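Side-chain contact in RNA-binding protein (Sulfolobus solfataricus, PDB 2NRQ), which is of unknown function but resembles RNA-binding proteins in structure, although RNA binding itself is thought unlikely: residues F13-E16 against T17-Y20. Residues are numbered along the deposited sequence; the frame is centred on the assembly and turned at random.
Sequences FIHE and TEDY
A beta turn from His15 to Glu18 carries the chain from strand 7-14 toward helix 20-30. The CA atoms of His15 and Glu18 lie 5.2 Å apart, and both central residues, Glu16 and Thr17, have right-handed helical backbone angles, as in a type I turn. The closing bond, from Glu18 N to His15 O, measures 3.0 Å; its donor stands above the carbonyl plane, 65° out of it.

The Glu18 side chain bonds back across the same turn. CG stands beside the backbone N and anti to the carbonyl carbon (chi1 -59°), and the chain is extended beyond it, so that the Glu18 side chain lies beside that of His15, pointing the same way. OE1 accepts His15 N through its anti lone pair at 2.5 Å, with a fairly straight N-H...O angle of 161°. The same oxygen meets the His15 ring at its edge, near the ring plane, 3.1 Å from CD2. Glu18 OE2 forms a salt bridge with Lys103 NZ, which also bonds to Phe13 O, so both carboxylate oxygens have partners. Were Glu18 an alanine, His15 N would probably lose its side-chain acceptor and Lys103 its carboxylate mate.

Apolar contacts lie alongside: Ile14 CG2 is 3.7 Å from Glu18 CB, while Ile14 CD1 approaches Tyr20 CD1 obliquely to the ring, at 3.4 Å, the two side chains crossing at about a right angle. Asp19, the N-cap residue, bonds through OD1 to Lys22 N. The whole is a strand-to-helix connection combining a type I turn, a side-chain-to-backbone bond across it and an N-capped helix start.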
loop_
_atom_site.group_PDB
_atom_site.type_symbol
_atom_site.label_atom_id
_atom_site.label_comp_id
_atom_site.label_asym_id
_atom_site.label_seq_id
_atom_site.Cartn_x
_atom_site.Cartn_y
_atom_site.Cartn_z
ATOM N N PHE A 13 7.113 8.211 -0.206
ATOM C CA PHE A 13 8.037 9.323 -0.294
ATOM C C PHE A 13 9.338 8.750 0.236
ATOM O O PHE A 13 9.385 8.278 1.357
ATOM C CB PHE A 13 7.608 10.477 0.611
ATOM C CG PHE A 13 6.276 11.069 0.266
ATOM C CD1 PHE A 13 6.044 11.615 -0.996
ATOM C CD2 PHE A 13 5.241 11.089 1.209
ATOM C CE1 PHE A 13 4.801 12.170 -1.320
ATOM C CE2 PHE A 13 3.986 11.646 0.895
ATOM C CZ PHE A 13 3.771 12.185 -0.376
ATOM N N ILE A 14 10.396 8.778 -0.559
ATOM C CA ILE A 14 11.672 8.261 -0.095
ATOM C C ILE A 14 12.642 9.400 0.121
ATOM O O ILE A 14 12.765 10.285 -0.719
ATOM C CB ILE A 14 12.255 7.266 -1.085
ATOM C CG1 ILE A 14 11.264 6.114 -1.263
ATOM C CG2 ILE A 14 13.606 6.767 -0.571
ATOM C CD1 ILE A 14 11.574 5.186 -2.411
ATOM N N HIS A 15 13.329 9.362 1.260
ATOM C CA HIS A 15 14.277 10.396 1.660
ATOM C C HIS A 15 15.732 10.087 1.336
ATOM O O HIS A 15 16.081 8.955 0.995
ATOM C CB HIS A 15 14.137 10.637 3.155
ATOM C CG HIS A 15 12.785 11.127 3.559
ATOM N ND1 HIS A 15 12.440 12.460 3.541
ATOM C CD2 HIS A 15 11.682 10.459 3.968
ATOM C CE1 HIS A 15 11.183 12.594 3.923
ATOM N NE2 HIS A 15 10.699 11.395 4.187
ATOM N N GLU A 16 16.582 11.101 1.454
ATOM C CA GLU A 16 18.003 10.939 1.170
ATOM C C GLU A 16 18.638 9.817 1.998
ATOM O O GLU A 16 19.356 8.962 1.472
ATOM C CB GLU A 16 18.735 12.260 1.420
ATOM C CG GLU A 16 18.557 13.280 0.296
ATOM C CD GLU A 16 18.956 14.678 0.720
ATOM O OE1 GLU A 16 18.950 15.590 -0.142
ATOM O OE2 GLU A 16 19.268 14.858 1.922
ATOM N N THR A 17 18.359 9.831 3.294
ATOM C CA THR A 17 18.871 8.829 4.215
ATOM C C THR A 17 18.389 7.412 3.911
ATOM O O THR A 17 19.038 6.439 4.281
ATOM C CB THR A 17 18.460 9.184 5.646
ATOM O OG1 THR A 17 19.193 10.340 6.058
ATOM C CG2 THR A 17 18.722 8.023 6.600
ATOM N N GLU A 18 17.253 7.290 3.237
ATOM C CA GLU A 18 16.706 5.975 2.929
ATOM C C GLU A 18 17.387 5.289 1.742
ATOM O O GLU A 18 17.954 5.947 0.867
ATOM C CB GLU A 18 15.199 6.098 2.696
ATOM C CG GLU A 18 14.464 6.665 3.914
ATOM C CD GLU A 18 12.965 6.769 3.721
ATOM O OE1 GLU A 18 12.512 7.620 2.933
ATOM O OE2 GLU A 18 12.233 5.992 4.359
ATOM N N ASP A 19 17.356 3.960 1.734
ATOM C CA ASP A 19 17.951 3.195 0.652
ATOM C C ASP A 19 16.845 3.014 -0.378
ATOM O O ASP A 19 16.032 2.095 -0.284
ATOM C CB ASP A 19 18.437 1.833 1.156
ATOM C CG ASP A 19 19.161 1.034 0.083
ATOM O OD1 ASP A 19 18.589 0.838 -1.011
ATOM O OD2 ASP A 19 20.303 0.597 0.336
ATOM N N TYR A 20 16.825 3.917 -1.353
ATOM C CA TYR A 20 15.833 3.927 -2.414
ATOM C C TYR A 20 15.706 2.616 -3.186
ATOM O O TYR A 20 14.597 2.140 -3.425
ATOM C CB TYR A 20 16.149 5.065 -3.383
ATOM C CG TYR A 20 15.331 5.030 -4.646
ATOM C CD1 TYR A 20 14.027 5.520 -4.671
ATOM C CD2 TYR A 20 15.842 4.448 -5.805
ATOM C CE1 TYR A 20 13.247 5.428 -5.819
ATOM C CE2 TYR A 20 15.073 4.346 -6.955
ATOM C CZ TYR A 20 13.773 4.833 -6.957
ATOM O OH TYR A 20 12.990 4.668 -8.076
#